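Uncharacterized protein (Pseudomonas aeruginosa PAO1, PDB 4R1D) is probably a calcium-binding lipase effector of the H2 type VI secretion system, built on an alpha/beta-hydrolase fold and blocked by the immunity protein Tli4. Local coordinates at residues 438-452 with 472-484. Numbering follows the deposited sequence.
Sequences HSWRDLIWKGDPTPL and RRGLPTIVQGPLE
Ile478 sets its CG1 over the centre of the six-membered ring of Trp445 (3.5 Å to the centroid, 7° off the normal), a CH-pi contact between antiparallel strands 443-446 and 477-479. CG1, anti to the carbonyl carbon, is placed there by chi1 -76°, and the extended chi2 carries CD1 on to Trp445 CZ2 and Leu443 CD1, while CG2 meets Trp440 CZ3. Pro476 C and Thr477 N meet the ring's edge near CE3; Pro476 CB comes in off the plane, opposite Ile478, and its CG and CD press on Leu452. Helix 289-296 covers this packed face, where Tyr291 OH hydrogen-bonds Trp445 NE1. Between the strands, Lys446 N donates almost straight to Thr477 O (2.8 Å), and Thr477 N returns a more bent bond to Lys446 O. At Ile444, O still accepts from Val479 N, but N donates to a water that donates in turn to Asp442 O and Val479 O. Asp442 OD2 takes Leu483 N on its anti side (2.9 Å, N-H...O 173°), while OD1 pairs with Arg333. The opposite face is looser: beyond Ile444 CG2 against Val479 CG2, Lys446 NZ reaches exposed Glu484 OE2 only weakly, at 3.4 Å. Gln480 CG sits over the centre of the His438 ring, its amide running on nearly parallel past ND1. Edge strand 477-479 of a small mixed sheet is thus held by backbone bonds and buried apolar packing, with the surface salt bridge probably adding little.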
ATOM      1  N   HIS A 438      18.034  14.905   7.948  1.00 24.75           N
ATOM      2  CA  HIS A 438      17.286  16.123   7.631  1.00 21.41           C
ATOM      3  C   HIS A 438      15.798  15.867   7.411  1.00 20.21           C
ATOM      4  O   HIS A 438      14.965  16.725   7.720  1.00 21.93           O
ATOM      5  CB  HIS A 438      17.914  16.885   6.450  1.00 28.71           C
ATOM      6  CG  HIS A 438      17.551  16.347   5.100  1.00 29.89           C
ATOM      7  ND1 HIS A 438      18.217  15.293   4.513  1.00 38.38           N
ATOM      8  CD2 HIS A 438      16.613  16.745   4.204  1.00 23.66           C
ATOM      9  CE1 HIS A 438      17.693  15.050   3.324  1.00 31.46           C
ATOM     10  NE2 HIS A 438      16.718  15.917   3.114  1.00 28.81           N
ATOM     11  N   SER A 439      15.481  14.693   6.866  1.00 18.68           N
ATOM     12  CA  SER A 439      14.104  14.212   6.774  1.00 15.13           C
ATOM     13  C   SER A 439      13.179  15.131   5.968  1.00 18.04           C
ATOM     14  O   SER A 439      11.964  15.105   6.165  1.00 16.35           O
ATOM     15  CB  SER A 439      13.520  14.027   8.178  1.00 18.53           C
ATOM     16  OG  SER A 439      14.365  13.245   9.014  1.00 19.02           O
ATOM     17  N   TRP A 440      13.749  15.926   5.066  1.00 17.77           N
ATOM     18  CA  TRP A 440      12.979  16.911   4.298  1.00 19.57           C
ATOM     19  C   TRP A 440      12.090  17.762   5.197  1.00 17.30           C
ATOM     20  O   TRP A 440      11.000  18.193   4.799  1.00 18.94           O
ATOM     21  CB  TRP A 440      12.156  16.214   3.198  1.00 18.72           C
ATOM     22  CG  TRP A 440      13.057  15.512   2.249  1.00 19.52           C
ATOM     23  CD1 TRP A 440      13.255  14.168   2.144  1.00 21.46           C
ATOM     24  CD2 TRP A 440      13.945  16.127   1.311  1.00 19.35           C
ATOM     25  NE1 TRP A 440      14.203  13.904   1.178  1.00 22.11           N
ATOM     26  CE2 TRP A 440      14.640  15.093   0.652  1.00 21.06           C
ATOM     27  CE3 TRP A 440      14.213  17.453   0.956  1.00 20.56           C
ATOM     28  CZ2 TRP A 440      15.586  15.344  -0.337  1.00 21.66           C
ATOM     29  CZ3 TRP A 440      15.150  17.704  -0.025  1.00 19.95           C
ATOM     30  CH2 TRP A 440      15.830  16.656  -0.661  1.00 22.94           C
ATOM     31  N   ARG A 441      12.578  18.030   6.402  1.00 19.40           N
ATOM     32  CA  ARG A 441      11.772  18.706   7.409  1.00 18.01           C
ATOM     33  C   ARG A 441      11.427  20.133   6.972  1.00 16.97           C
ATOM     34  O   ARG A 441      10.302  20.592   7.162  1.00 15.11           O
ATOM     35  CB  ARG A 441      12.498  18.691   8.751  1.00 17.73           C
ATOM     36  CG  ARG A 441      11.682  19.269   9.893  1.00 12.74           C
ATOM     37  CD  ARG A 441      12.011  20.759  10.140  1.00 19.04           C
ATOM     38  NE  ARG A 441      11.188  21.269  11.223  1.00 18.76           N
ATOM     39  CZ  ARG A 441      11.566  22.188  12.113  1.00 19.95           C
ATOM     40  NH1 ARG A 441      12.778  22.728  12.065  1.00 16.68           N
ATOM     41  NH2 ARG A 441      10.718  22.546  13.060  1.00 17.97           N
ATOM     42  N   ASP A 442      12.404  20.836   6.411  1.00 19.95           N
ATOM     43  CA  ASP A 442      12.125  22.092   5.725  1.00 17.86           C
ATOM     44  C   ASP A 442      12.175  21.798   4.252  1.00 18.68           C
ATOM     45  O   ASP A 442      13.214  21.389   3.732  1.00 24.96           O
ATOM     46  CB  ASP A 442      13.164  23.170   6.057  1.00 18.74           C
ATOM     47  CG  ASP A 442      13.096  23.616   7.499  1.00 21.99           C
ATOM     48  OD1 ASP A 442      12.003  23.537   8.091  1.00 23.23           O
ATOM     49  OD2 ASP A 442      14.131  24.052   8.046  1.00 24.11           O
ATOM     50  N   LEU A 443      11.047  21.977   3.578  1.00 16.77           N
ATOM     51  CA  LEU A 443      10.975  21.691   2.169  1.00 17.33           C
ATOM     52  C   LEU A 443      11.227  23.025   1.489  1.00 21.35           C
ATOM     53  O   LEU A 443      10.388  23.918   1.549  1.00 18.40           O
ATOM     54  CB  LEU A 443       9.596  21.146   1.815  1.00 16.82           C
ATOM     55  CG  LEU A 443       9.477  20.309   0.539  1.00 17.47           C
ATOM     56  CD1 LEU A 443      10.099  21.040  -0.639  1.00 21.03           C
ATOM     57  CD2 LEU A 443      10.139  18.966   0.739  1.00 20.13           C
ATOM     58  N   ILE A 444      12.385  23.156   0.854  1.00 16.97           N
ATOM     59  CA  ILE A 444      12.819  24.448   0.323  1.00 18.15           C
ATOM     60  C   ILE A 444      12.991  24.458  -1.188  1.00 19.13           C
ATOM     61  O   ILE A 444      13.732  23.656  -1.742  1.00 19.22           O
ATOM     62  CB  ILE A 444      14.162  24.870   0.942  1.00 18.50           C
ATOM     63  CG1 ILE A 444      14.048  24.962   2.466  1.00 21.11           C
ATOM     64  CG2 ILE A 444      14.632  26.197   0.338  1.00 20.10           C
ATOM     65  CD1 ILE A 444      15.392  24.729   3.183  1.00 22.70           C
ATOM     66  N   TRP A 445      12.296  25.381  -1.850  1.00 15.74           N
ATOM     67  CA  TRP A 445      12.521  25.647  -3.259  1.00 14.89           C
ATOM     68  C   TRP A 445      13.389  26.890  -3.281  1.00 22.81           C
ATOM     69  O   TRP A 445      12.950  27.958  -2.851  1.00 22.20           O
ATOM     70  CB  TRP A 445      11.214  26.000  -3.956  1.00 18.51           C
ATOM     71  CG  TRP A 445      10.328  24.855  -4.362  1.00 18.35           C
ATOM     72  CD1 TRP A 445       9.169  24.452  -3.747  1.00 23.05           C
ATOM     73  CD2 TRP A 445      10.486  24.013  -5.507  1.00 19.56           C
ATOM     74  NE1 TRP A 445       8.609  23.402  -4.435  1.00 19.42           N
ATOM     75  CE2 TRP A 445       9.398  23.112  -5.517  1.00 19.76           C
ATOM     76  CE3 TRP A 445      11.440  23.930  -6.525  1.00 17.28           C
ATOM     77  CZ2 TRP A 445       9.245  22.137  -6.501  1.00 16.75           C
ATOM     78  CZ3 TRP A 445      11.285  22.963  -7.503  1.00 20.22           C
ATOM     79  CH2 TRP A 445      10.201  22.071  -7.476  1.00 20.62           C
ATOM     80  N   LYS A 446      14.613  26.757  -3.768  1.00 20.63           N
ATOM     81  CA  LYS A 446      15.537  27.883  -3.791  1.00 22.93           C
ATOM     82  C   LYS A 446      15.753  28.341  -5.227  1.00 23.81           C
ATOM     83  O   LYS A 446      16.083  27.540  -6.098  1.00 23.13           O
ATOM     84  CB  LYS A 446      16.858  27.475  -3.143  1.00 23.36           C
ATOM     85  CG  LYS A 446      17.887  28.580  -3.083  1.00 28.88           C
ATOM     86  CD  LYS A 446      19.206  28.067  -2.540  1.00 31.51           C
ATOM     87  CE  LYS A 446      19.205  28.026  -1.028  1.00 39.58           C
ATOM     88  NZ  LYS A 446      20.597  27.939  -0.490  1.00 52.04           N
ATOM     89  N   GLY A 447      15.539  29.629  -5.485  1.00 23.81           N
ATOM     90  CA  GLY A 447      15.665  30.155  -6.831  1.00 21.59           C
ATOM     91  C   GLY A 447      14.665  31.263  -7.109  1.00 22.44           C
ATOM     92  O   GLY A 447      13.968  31.709  -6.203  1.00 25.55           O
ATOM     93  N   ASP A 448      14.588  31.695  -8.362  1.00 23.76           N
ATOM     94  CA  ASP A 448      13.737  32.821  -8.743  1.00 28.19           C
ATOM     95  C   ASP A 448      12.472  32.353  -9.462  1.00 23.50           C
ATOM     96  O   ASP A 448      12.539  31.888 -10.591  1.00 26.92           O
ATOM     97  CB  ASP A 448      14.525  33.791  -9.630  1.00 26.33           C
ATOM     98  CG  ASP A 448      13.663  34.900 -10.189  1.00 29.95           C
ATOM     99  OD1 ASP A 448      12.639  35.229  -9.559  1.00 30.48           O
ATOM    100  OD2 ASP A 448      14.013  35.443 -11.258  1.00 37.08           O
ATOM    101  N   PRO A 449      11.312  32.467  -8.794  1.00 23.69           N
ATOM    102  CA  PRO A 449      10.023  32.017  -9.333  1.00 22.71           C
ATOM    103  C   PRO A 449       9.469  32.937 -10.413  1.00 28.93           C
ATOM    104  O   PRO A 449       8.491  32.580 -11.062  1.00 27.73           O
ATOM    105  CB  PRO A 449       9.094  32.050  -8.116  1.00 30.17           C
ATOM    106  CG  PRO A 449       9.982  32.212  -6.927  1.00 29.56           C
ATOM    107  CD  PRO A 449      11.211  32.891  -7.389  1.00 22.72           C
ATOM    108  N   THR A 450      10.080  34.104 -10.600  1.00 27.48           N
ATOM    109  CA  THR A 450       9.534  35.104 -11.517  1.00 29.00           C
ATOM    110  C   THR A 450       9.124  34.536 -12.880  1.00 27.40           C
ATOM    111  O   THR A 450       7.985  34.709 -13.307  1.00 32.50           O
ATOM    112  CB  THR A 450      10.494  36.295 -11.713  1.00 28.00           C
ATOM    113  OG1 THR A 450      10.808  36.881 -10.439  1.00 32.49           O
ATOM    114  CG2 THR A 450       9.855  37.336 -12.613  1.00 32.69           C
ATOM    115  N   PRO A 451      10.048  33.859 -13.571  1.00 26.34           N
ATOM    116  CA  PRO A 451       9.706  33.357 -14.908  1.00 27.43           C
ATOM    117  C   PRO A 451       8.609  32.293 -14.876  1.00 26.50           C
ATOM    118  O   PRO A 451       7.946  32.057 -15.883  1.00 29.21           O
ATOM    119  CB  PRO A 451      11.025  32.745 -15.401  1.00 27.94           C
ATOM    120  CG  PRO A 451      12.086  33.412 -14.583  1.00 32.36           C
ATOM    121  CD  PRO A 451      11.464  33.629 -13.241  1.00 28.80           C
ATOM    122  N   LEU A 452       8.426  31.647 -13.731  1.00 30.42           N
ATOM    123  CA  LEU A 452       7.410  30.611 -13.628  1.00 25.76           C
ATOM    124  C   LEU A 452       6.031  31.230 -13.439  1.00 30.25           C
ATOM    125  O   LEU A 452       5.019  30.613 -13.739  1.00 27.63           O
ATOM    126  CB  LEU A 452       7.706  29.673 -12.458  1.00 26.29           C
ATOM    127  CG  LEU A 452       8.813  28.624 -12.574  1.00 22.68           C
ATOM    128  CD1 LEU A 452      10.172  29.248 -12.854  1.00 30.70           C
ATOM    129  CD2 LEU A 452       8.870  27.824 -11.279  1.00 19.55           C
ATOM    130  N   ARG A 472      16.876  27.340 -19.424  1.00 34.21           N
ATOM    131  CA  ARG A 472      16.681  28.353 -18.374  1.00 41.60           C
ATOM    132  C   ARG A 472      17.446  28.040 -17.080  1.00 40.12           C
ATOM    133  O   ARG A 472      17.581  26.871 -16.732  1.00 36.54           O
ATOM    134  CB  ARG A 472      15.189  28.495 -18.067  1.00 44.73           C
ATOM    135  CG  ARG A 472      14.425  29.319 -19.083  1.00 45.27           C
ATOM    136  CD  ARG A 472      14.290  30.759 -18.610  1.00 53.21           C
ATOM    137  NE  ARG A 472      15.346  31.132 -17.668  1.00 52.33           N
ATOM    138  CZ  ARG A 472      15.458  32.328 -17.097  1.00 47.89           C
ATOM    139  NH1 ARG A 472      14.582  33.283 -17.377  1.00 53.95           N
ATOM    140  NH2 ARG A 472      16.446  32.568 -16.245  1.00 52.62           N
ATOM    141  N   ARG A 473      17.918  29.077 -16.367  1.00 39.02           N
ATOM    142  CA  ARG A 473      18.808  28.918 -15.185  1.00 41.05           C
ATOM    143  C   ARG A 473      18.506  29.854 -13.992  1.00 36.74           C
ATOM    144  O   ARG A 473      17.774  30.832 -14.134  1.00 41.45           O
ATOM    145  CB  ARG A 473      20.270  29.129 -15.598  1.00 44.06           C
ATOM    146  CG  ARG A 473      20.581  30.541 -16.063  1.00 44.59           C
ATOM    147  CD  ARG A 473      21.817  30.592 -16.977  1.00 48.73           C
ATOM    148  NE  ARG A 473      23.054  30.854 -16.247  1.00 39.93           N
ATOM    149  CZ  ARG A 473      24.266  30.541 -16.691  1.00 32.34           C
ATOM    150  NH1 ARG A 473      24.421  29.959 -17.871  1.00 31.71           N
ATOM    151  NH2 ARG A 473      25.329  30.806 -15.949  1.00 34.80           N
ATOM    152  N   GLY A 474      19.093  29.556 -12.829  1.00 29.37           N
ATOM    153  CA  GLY A 474      18.771  30.248 -11.586  1.00 31.01           C
ATOM    154  C   GLY A 474      17.345  30.063 -11.065  1.00 29.31           C
ATOM    155  O   GLY A 474      16.869  30.820 -10.206  1.00 25.09           O
ATOM    156  N   LEU A 475      16.665  29.044 -11.577  1.00 23.67           N
ATOM    157  CA  LEU A 475      15.258  28.824 -11.270  1.00 22.97           C
ATOM    158  C   LEU A 475      15.043  27.938 -10.031  1.00 21.59           C
ATOM    159  O   LEU A 475      15.990  27.318  -9.533  1.00 24.10           O
ATOM    160  CB  LEU A 475      14.557  28.241 -12.488  1.00 22.32           C
ATOM    161  CG  LEU A 475      14.724  29.047 -13.765  1.00 29.89           C
ATOM    162  CD1 LEU A 475      14.007  28.357 -14.896  1.00 27.61           C
ATOM    163  CD2 LEU A 475      14.208  30.469 -13.564  1.00 28.38           C
ATOM    164  N   PRO A 476      13.797  27.888  -9.523  1.00 23.08           N
ATOM    165  CA  PRO A 476      13.547  27.157  -8.276  1.00 20.84           C
ATOM    166  C   PRO A 476      14.019  25.707  -8.316  1.00 17.14           C
ATOM    167  O   PRO A 476      13.768  24.978  -9.286  1.00 21.60           O
ATOM    168  CB  PRO A 476      12.021  27.228  -8.123  1.00 18.43           C
ATOM    169  CG  PRO A 476      11.667  28.551  -8.776  1.00 21.10           C
ATOM    170  CD  PRO A 476      12.582  28.588  -9.992  1.00 20.49           C
ATOM    171  N   THR A 477      14.696  25.318  -7.243  1.00 20.69           N
ATOM    172  CA  THR A 477      15.250  23.983  -7.100  1.00 19.18           C
ATOM    173  C   THR A 477      15.059  23.514  -5.673  1.00 22.33           C
ATOM    174  O   THR A 477      15.369  24.224  -4.712  1.00 18.45           O
ATOM    175  CB  THR A 477      16.759  23.986  -7.414  1.00 23.37           C
ATOM    176  OG1 THR A 477      16.967  24.410  -8.770  1.00 21.45           O
ATOM    177  CG2 THR A 477      17.355  22.594  -7.215  1.00 23.34           C
ATOM    178  N   ILE A 478      14.554  22.298  -5.513  1.00 17.82           N
ATOM    179  CA  ILE A 478      14.434  21.759  -4.169  1.00 18.79           C
ATOM    180  C   ILE A 478      15.815  21.446  -3.613  1.00 23.10           C
ATOM    181  O   ILE A 478      16.599  20.723  -4.230  1.00 24.34           O
ATOM    182  CB  ILE A 478      13.502  20.536  -4.132  1.00 20.92           C
ATOM    183  CG1 ILE A 478      12.046  21.020  -4.216  1.00 19.38           C
ATOM    184  CG2 ILE A 478      13.734  19.735  -2.858  1.00 21.13           C
ATOM    185  CD1 ILE A 478      10.987  19.925  -4.363  1.00 21.36           C
ATOM    186  N   VAL A 479      16.126  22.030  -2.462  1.00 22.79           N
ATOM    187  CA  VAL A 479      17.420  21.823  -1.838  1.00 22.75           C
ATOM    188  C   VAL A 479      17.246  21.383  -0.393  1.00 23.68           C
ATOM    189  O   VAL A 479      16.272  21.737   0.273  1.00 26.00           O
ATOM    190  CB  VAL A 479      18.256  23.110  -1.856  1.00 23.90           C
ATOM    191  CG1 VAL A 479      18.571  23.519  -3.285  1.00 23.66           C
ATOM    192  CG2 VAL A 479      17.517  24.226  -1.126  1.00 23.25           C
ATOM    193  N   GLN A 480      18.209  20.604   0.083  1.00 25.26           N
ATOM    194  CA  GLN A 480      18.210  20.106   1.443  1.00 30.62           C
ATOM    195  C   GLN A 480      18.207  21.261   2.444  1.00 35.10           C
ATOM    196  O   GLN A 480      18.930  22.248   2.263  1.00 28.79           O
ATOM    197  CB  GLN A 480      19.453  19.238   1.636  1.00 36.72           C
ATOM    198  CG  GLN A 480      19.446  18.351   2.854  1.00 44.96           C
ATOM    199  CD  GLN A 480      20.674  17.467   2.904  1.00 38.22           C
ATOM    200  OE1 GLN A 480      20.876  16.617   2.035  1.00 45.08           O
ATOM    201  NE2 GLN A 480      21.514  17.675   3.911  1.00 45.53           N
ATOM    202  N   GLY A 481      17.392  21.135   3.492  1.00 25.68           N
ATOM    203  CA  GLY A 481      17.373  22.096   4.581  1.00 31.03           C
ATOM    204  C   GLY A 481      18.539  21.862   5.520  1.00 31.52           C
ATOM    205  O   GLY A 481      19.429  21.075   5.203  1.00 37.47           O
ATOM    206  N   PRO A 482      18.532  22.517   6.696  1.00 34.63           N
ATOM    207  CA  PRO A 482      17.458  23.377   7.205  1.00 25.83           C
ATOM    208  C   PRO A 482      17.499  24.799   6.658  1.00 32.36           C
ATOM    209  O   PRO A 482      18.508  25.237   6.101  1.00 32.69           O
ATOM    210  CB  PRO A 482      17.730  23.402   8.710  1.00 36.14           C
ATOM    211  CG  PRO A 482      19.203  23.276   8.808  1.00 36.87           C
ATOM    212  CD  PRO A 482      19.610  22.350   7.687  1.00 36.16           C
ATOM    213  N   LEU A 483      16.390  25.513   6.836  1.00 25.82           N
ATOM    214  CA  LEU A 483      16.258  26.891   6.397  1.00 26.27           C
ATOM    215  C   LEU A 483      17.369  27.757   6.999  1.00 41.37           C
ATOM    216  O   LEU A 483      17.780  27.558   8.143  1.00 35.61           O
ATOM    217  CB  LEU A 483      14.887  27.430   6.812  1.00 31.79           C
ATOM    218  CG  LEU A 483      14.293  28.650   6.113  1.00 41.22           C
ATOM    219  CD1 LEU A 483      14.127  28.381   4.636  1.00 30.87           C
ATOM    220  CD2 LEU A 483      12.949  28.998   6.746  1.00 38.46           C
ATOM    221  N   GLU A 484      17.844  28.720   6.214  1.00 42.53           N
ATOM    222  CA  GLU A 484      18.959  29.577   6.607  1.00 44.92           C
ATOM    223  C   GLU A 484      18.659  30.347   7.894  1.00 46.39           C
ATOM    224  O   GLU A 484      19.431  30.302   8.855  1.00 45.43           O
ATOM    225  CB  GLU A 484      19.303  30.543   5.469  1.00 41.04           C
ATOM    226  CG  GLU A 484      19.882  29.869   4.218  1.00 47.90           C
ATOM    227  CD  GLU A 484      18.898  28.943   3.497  1.00 56.68           C
ATOM    228  OE1 GLU A 484      17.666  29.080   3.694  1.00 47.84           O
ATOM    229  OE2 GLU A 484      19.365  28.073   2.722  1.00 61.43           O
TER
HETATM  230  O   HOH W   1      14.044  20.685   1.298  1.00 25.22           O